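Side-chain contacts in putative triphosphoribosyl-dephospho-coA synthase (Archaeoglobus fulgidus DSM 4304, PDB 3H9P), which is of unknown function but may bind ATP and act as a triphosphoribosyl-dephospho-CoA synthase: residues R34-G39 / N85-T90; P25-V30 / L62-L67. One frame throughout, in Å; residues are numbered along the deposited sequence.

Interaction 1 of 2, residues R34-G39 / N85-T90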
loop_
_atom_site.group_PDB
_atom_site.type_symbol
_atom_site.label_atom_id
_atom_site.label_comp_id
_atom_site.label_asym_id
_atom_site.label_seq_id
_atom_site.Cartn_x
_atom_site.Cartn_y
_atom_site.Cartn_z
ATOM N N ARG A 34 -0.401 19.545 22.138
ATOM C CA ARG A 34 -1.133 19.509 20.854
ATOM C C ARG A 34 -0.222 19.044 19.711
ATOM O O ARG A 34 -0.370 19.452 18.567
ATOM C CB ARG A 34 -1.723 20.897 20.507
ATOM C CG ARG A 34 -2.291 21.668 21.661
ATOM C CD ARG A 34 -3.723 21.332 21.911
ATOM N NE ARG A 34 -4.313 22.129 22.991
ATOM C CZ ARG A 34 -5.624 22.335 23.159
ATOM N NH1 ARG A 34 -6.523 21.808 22.316
ATOM N NH2 ARG A 34 -6.049 23.079 24.180
ATOM N N ILE A 35 0.717 18.189 20.058
ATOM C CA ILE A 35 1.787 17.717 19.209
ATOM C C ILE A 35 1.352 16.400 18.573
ATOM O O ILE A 35 1.418 15.381 19.231
ATOM C CB ILE A 35 2.925 17.333 20.174
ATOM C CG1 ILE A 35 2.244 16.851 21.516
ATOM C CG2 ILE A 35 3.912 18.489 20.348
ATOM C CD1 ILE A 35 2.801 15.587 22.202
ATOM N N ILE A 36 0.961 16.363 17.306
ATOM C CA ILE A 36 0.361 15.119 16.794
ATOM C C ILE A 36 1.376 13.960 16.670
ATOM O O ILE A 36 1.204 12.924 17.309
ATOM C CB ILE A 36 -0.449 15.297 15.476
ATOM C CG1 ILE A 36 -1.533 16.386 15.599
ATOM C CG2 ILE A 36 -1.055 13.916 14.981
ATOM C CD1 ILE A 36 -2.463 16.245 16.736
ATOM N N GLY A 37 2.395 14.154 15.826
ATOM C CA GLY A 37 3.430 13.170 15.541
ATOM C C GLY A 37 4.081 12.607 16.789
ATOM O O GLY A 37 4.062 11.391 17.028
ATOM N N GLU A 38 4.687 13.500 17.569
ATOM C CA GLU A 38 5.303 13.147 18.840
ATOM C C GLU A 38 4.342 12.374 19.714
ATOM O O GLU A 38 4.735 11.402 20.354
ATOM C CB GLU A 38 5.729 14.407 19.606
ATOM C CG GLU A 38 7.151 14.793 19.408
ATOM C CD GLU A 38 8.064 13.576 19.327
ATOM O OE1 GLU A 38 8.223 12.878 20.365
ATOM O OE2 GLU A 38 8.595 13.318 18.215
ATOM N N GLY A 39 3.097 12.829 19.740
ATOM C CA GLY A 39 2.039 12.193 20.511
ATOM C C GLY A 39 1.807 10.736 20.163
ATOM O O GLY A 39 1.737 9.867 21.060
ATOM N N ASN A 85 -8.373 20.280 11.207
ATOM C CA ASN A 85 -7.658 21.547 11.096
ATOM C C ASN A 85 -6.235 21.488 11.686
ATOM O O ASN A 85 -5.277 21.911 11.052
ATOM C CB ASN A 85 -8.483 22.663 11.734
ATOM C CG ASN A 85 -9.722 23.040 10.888
ATOM O OD1 ASN A 85 -9.744 22.846 9.664
ATOM N ND2 ASN A 85 -10.744 23.596 11.538
ATOM N N ARG A 86 -6.091 20.922 12.880
ATOM C CA ARG A 86 -4.767 20.696 13.409
ATOM C C ARG A 86 -3.932 19.767 12.525
ATOM O O ARG A 86 -2.733 19.956 12.388
ATOM C CB ARG A 86 -4.806 20.192 14.857
ATOM C CG ARG A 86 -5.122 21.281 15.843
ATOM C CD ARG A 86 -4.947 20.827 17.332
ATOM N NE ARG A 86 -5.025 22.022 18.173
ATOM C CZ ARG A 86 -6.165 22.519 18.660
ATOM N NH1 ARG A 86 -7.330 21.900 18.440
ATOM N NH2 ARG A 86 -6.138 23.639 19.369
ATOM N N LEU A 87 -4.562 18.772 11.915
ATOM C CA LEU A 87 -3.831 17.840 11.024
ATOM C C LEU A 87 -3.248 18.544 9.801
ATOM O O LEU A 87 -2.114 18.256 9.374
ATOM C CB LEU A 87 -4.751 16.683 10.591
ATOM C CG LEU A 87 -4.925 15.596 11.645
ATOM C CD1 LEU A 87 -6.199 14.769 11.361
ATOM C CD2 LEU A 87 -3.695 14.692 11.756
ATOM N N ARG A 88 -4.035 19.471 9.246
ATOM C CA ARG A 88 -3.605 20.285 8.123
ATOM C C ARG A 88 -2.463 21.228 8.542
ATOM O O ARG A 88 -1.670 21.637 7.712
ATOM C CB ARG A 88 -4.758 21.142 7.582
ATOM C CG ARG A 88 -5.996 20.430 7.089
ATOM C CD ARG A 88 -7.075 21.488 6.696
ATOM N NE ARG A 88 -8.162 20.886 5.920
ATOM C CZ ARG A 88 -9.458 20.855 6.255
ATOM N NH1 ARG A 88 -9.893 21.446 7.370
ATOM N NH2 ARG A 88 -10.332 20.239 5.446
ATOM N N ARG A 89 -2.382 21.611 9.810
ATOM C CA ARG A 89 -1.314 22.539 10.203
ATOM C C ARG A 89 -0.086 21.798 10.733
ATOM O O ARG A 89 0.811 22.425 11.288
ATOM C CB ARG A 89 -1.798 23.543 11.262
ATOM C CG ARG A 89 -2.784 24.587 10.775
ATOM C CD ARG A 89 -3.592 25.161 11.925
ATOM N NE ARG A 89 -4.795 25.799 11.395
ATOM C CZ ARG A 89 -4.864 27.067 10.977
ATOM N NH1 ARG A 89 -3.801 27.872 11.068
ATOM N NH2 ARG A 89 -6.006 27.542 10.479
ATOM N N THR A 90 -0.058 20.476 10.606
ATOM C CA THR A 90 1.113 19.700 11.031
ATOM C C THR A 90 2.228 20.006 10.047
ATOM O O THR A 90 1.997 20.713 9.082
ATOM C CB THR A 90 0.860 18.172 10.996
ATOM O OG1 THR A 90 0.361 17.806 9.699
ATOM C CG2 THR A 90 -0.131 17.762 12.095
#
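The guanidinium groups of Arg34 and Arg86 form an arginine-arginine stack where the all-helical fold brings the turn leading into helix 36-46 beside the end of helix 76-88. Their planes lie 25° apart with centres 4.5 Å from each other, and Arg34 NH1 sits over one face of the Arg86 group, displaced toward its rim, 3.5 Å from Arg86 NH2. Both atoms are donors, so flat contact and not a hydrogen bond joins them. Arg86 reaches across with its chain extended from CG to NE, whereas Arg34 bends at chi2 (-87°), which lays its CD 4.0 Å from Arg86 NE. Arg34 NH1 is also salt-bridged to Asp72 and hydrogen-bonded to the carbonyl of Ser69, which probably helps to offset the repulsion between the two like charges. An alanine at Arg86 would remove the flat surface beneath Arg34 NH1, and the Arg34 guanidinium would probably turn more freely about its remaining anchors.

Deeper in, the contact becomes apolar. Branched Ile36 offers CG1 to Thr90 CG2 at 4.0 Å, the two side chains crossing at about a right angle, and its CG2 to Leu87 CD2 at 4.2 Å; Leu133 and Pro66 also touch both Ile36 and Leu87. Threonine suits its place by being two-faced: the methyl meets Ile36 while the hydroxyl turns back to its own helix end and is hydrogen-bonded as well to Leu133 N, at the start of helix 133-138. Set between the backbone N and the carbonyl carbon (chi1 53°), Thr90 OG1 donates to Leu87 O, the same carbonyl that accepts from Thr90 N.

Interaction 2 of 2, residues P25-V30 / L62-L67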
loop_
_atom_site.group_PDB
_atom_site.type_symbol
_atom_site.label_atom_id
_atom_site.label_comp_id
_atom_site.label_asym_id
_atom_site.label_seq_id
_atom_site.Cartn_x
_atom_site.Cartn_y
_atom_site.Cartn_z
ATOM N N PRO A 25 -0.673 8.806 30.155
ATOM C CA PRO A 25 0.250 9.940 30.286
ATOM C C PRO A 25 0.611 10.639 28.962
ATOM O O PRO A 25 0.733 11.871 28.949
ATOM C CB PRO A 25 1.518 9.328 30.918
ATOM C CG PRO A 25 1.029 8.110 31.653
ATOM C CD PRO A 25 -0.153 7.586 30.816
ATOM N N ALA A 26 0.801 9.872 27.883
ATOM C CA ALA A 26 1.011 10.433 26.545
ATOM C C ALA A 26 -0.184 11.272 26.111
ATOM O O ALA A 26 -0.021 12.351 25.540
ATOM C CB ALA A 26 1.220 9.302 25.520
ATOM N N PHE A 27 -1.388 10.765 26.381
ATOM C CA PHE A 27 -2.606 11.484 26.031
ATOM C C PHE A 27 -2.698 12.822 26.756
ATOM O O PHE A 27 -3.071 13.830 26.143
ATOM C CB PHE A 27 -3.867 10.650 26.304
ATOM C CG PHE A 27 -4.039 9.463 25.404
ATOM C CD1 PHE A 27 -3.477 9.425 24.135
ATOM C CD2 PHE A 27 -4.788 8.380 25.822
ATOM C CE1 PHE A 27 -3.652 8.311 23.288
ATOM C CE2 PHE A 27 -4.964 7.262 24.976
ATOM C CZ PHE A 27 -4.374 7.247 23.713
ATOM N N LEU A 28 -2.354 12.850 28.042
ATOM C CA LEU A 28 -2.327 14.116 28.804
ATOM C C LEU A 28 -1.303 15.092 28.208
ATOM O O LEU A 28 -1.558 16.299 28.077
ATOM C CB LEU A 28 -2.058 13.871 30.287
ATOM C CG LEU A 28 -3.120 13.089 31.091
ATOM C CD1 LEU A 28 -2.724 12.963 32.543
ATOM C CD2 LEU A 28 -4.514 13.740 30.964
ATOM N N GLU A 29 -0.173 14.551 27.783
ATOM C CA GLU A 29 0.805 15.365 27.087
ATOM C C GLU A 29 0.267 15.986 25.764
ATOM O O GLU A 29 0.444 17.168 25.525
ATOM C CB GLU A 29 2.094 14.576 26.902
ATOM C CG GLU A 29 3.130 15.278 26.134
ATOM C CD GLU A 29 4.539 14.716 26.395
ATOM O OE1 GLU A 29 4.675 13.497 26.693
ATOM O OE2 GLU A 29 5.502 15.516 26.320
ATOM N N VAL A 30 -0.422 15.180 24.952
ATOM C CA VAL A 30 -1.077 15.645 23.748
ATOM C C VAL A 30 -2.087 16.751 24.035
ATOM O O VAL A 30 -2.105 17.790 23.334
ATOM C CB VAL A 30 -1.738 14.428 23.000
ATOM C CG1 VAL A 30 -2.661 14.872 21.870
ATOM C CG2 VAL A 30 -0.642 13.383 22.521
ATOM N N LEU A 62 -3.122 6.554 16.184
ATOM C CA LEU A 62 -3.080 7.478 15.054
ATOM C C LEU A 62 -4.456 8.151 14.872
ATOM O O LEU A 62 -4.544 9.281 14.402
ATOM C CB LEU A 62 -2.634 6.748 13.783
ATOM C CG LEU A 62 -2.495 7.500 12.468
ATOM C CD1 LEU A 62 -1.576 8.754 12.564
ATOM C CD2 LEU A 62 -2.036 6.515 11.358
ATOM N N LEU A 63 -5.513 7.426 15.220
ATOM C CA LEU A 63 -6.863 7.965 15.215
ATOM C C LEU A 63 -7.087 8.883 16.426
ATOM O O LEU A 63 -7.603 10.018 16.286
ATOM C CB LEU A 63 -7.928 6.851 15.196
ATOM C CG LEU A 63 -8.207 6.052 13.909
ATOM C CD1 LEU A 63 -9.108 4.830 14.166
ATOM C CD2 LEU A 63 -8.839 6.969 12.816
ATOM N N LEU A 64 -6.674 8.432 17.600
ATOM C CA LEU A 64 -7.049 9.158 18.836
ATOM C C LEU A 64 -6.245 10.386 19.134
ATOM O O LEU A 64 -6.785 11.358 19.601
ATOM C CB LEU A 64 -6.992 8.237 20.050
ATOM C CG LEU A 64 -8.103 7.179 20.109
ATOM C CD1 LEU A 64 -7.605 6.082 21.073
ATOM C CD2 LEU A 64 -9.450 7.755 20.570
ATOM N N VAL A 65 -4.949 10.355 18.852
ATOM C CA VAL A 65 -4.123 11.487 19.179
ATOM C C VAL A 65 -4.609 12.800 18.529
ATOM O O VAL A 65 -4.642 13.844 19.193
ATOM C CB VAL A 65 -2.609 11.125 18.941
ATOM C CG1 VAL A 65 -1.746 12.319 18.964
ATOM C CG2 VAL A 65 -2.172 10.100 19.985
ATOM N N PRO A 66 -4.996 12.777 17.241
ATOM C CA PRO A 66 -5.495 14.059 16.700
ATOM C C PRO A 66 -6.791 14.556 17.348
ATOM O O PRO A 66 -6.964 15.775 17.463
ATOM C CB PRO A 66 -5.755 13.747 15.226
ATOM C CG PRO A 66 -4.872 12.652 14.923
ATOM C CD PRO A 66 -4.837 11.790 16.167
ATOM N N LEU A 67 -7.678 13.632 17.751
ATOM C CA LEU A 67 -8.890 14.026 18.459
ATOM C C LEU A 67 -8.564 14.534 19.849
ATOM O O LEU A 67 -9.137 15.508 20.280
ATOM C CB LEU A 67 -9.904 12.877 18.559
ATOM C CG LEU A 67 -10.274 12.209 17.228
ATOM C CD1 LEU A 67 -11.002 10.882 17.473
ATOM C CD2 LEU A 67 -10.978 13.141 16.261
#
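Val30 and Val65 interlock their branched side chains where helix 24-33 packs on helix 58-68, two helices of the all-alpha fold whose local axes approach to 9.9 Å at 39°. The apolar contacts come in two groups. In the first, the valines cross at about a right angle: Val30 CG2 lies 3.9 Å from Val65 CG1, a methyl that stands anti to the backbone N (chi1 167°) and also meets Val30 CG1. These short, beta-branched residues suit the point where the backbones come nearest, with Val30 CA and Val65 CA 6.9 Å apart.

In the second, Phe27 supplies the length needed one turn earlier. Its ring presents an edge to Val65 CG2, which lies near the ring plane 4.0 Å from CE1, while CZ reaches Leu64 CD1 at 4.3 Å. Leu64 also touches Phe241 of helix 230-246, and Val65 packs on Val40 of helix 36-46, tying the pair to further helices.

A single close approach to a polar atom accompanies these: Val30 CG1 rests 3.5 Å from Val65 O, a methyl against a carbonyl. With only carbon groups meeting between the side chains, the two helices are held here by shape and the exclusion of water, not by directional bonds.

Interactions 1 and 2, with centres 10 Å apart, adjoin on the same side of the chain's centre and alternate along the sequence. Helix 36-46 is their common neighbour: it supplies Ile36 to interaction 1 and packs against both helices of interaction 2. Gly39 CA comes to 3.6 Å from Val30 CG2, a close fit helped by the lack of a side chain, and Ile36 O lies 3.4 Å from Val65 CG1. Pro66 is the other junction, its CA 3.7 Å from Ile36 CD1 and its CG 3.9 Å from Leu87 CD2. The arginine stack thus borders a packed region in which Leu87, Ile36 and Pro66 meet, and which the backbone of helix 36-46, at Ile36 O and Gly39 CA, joins to Val65 and Val30.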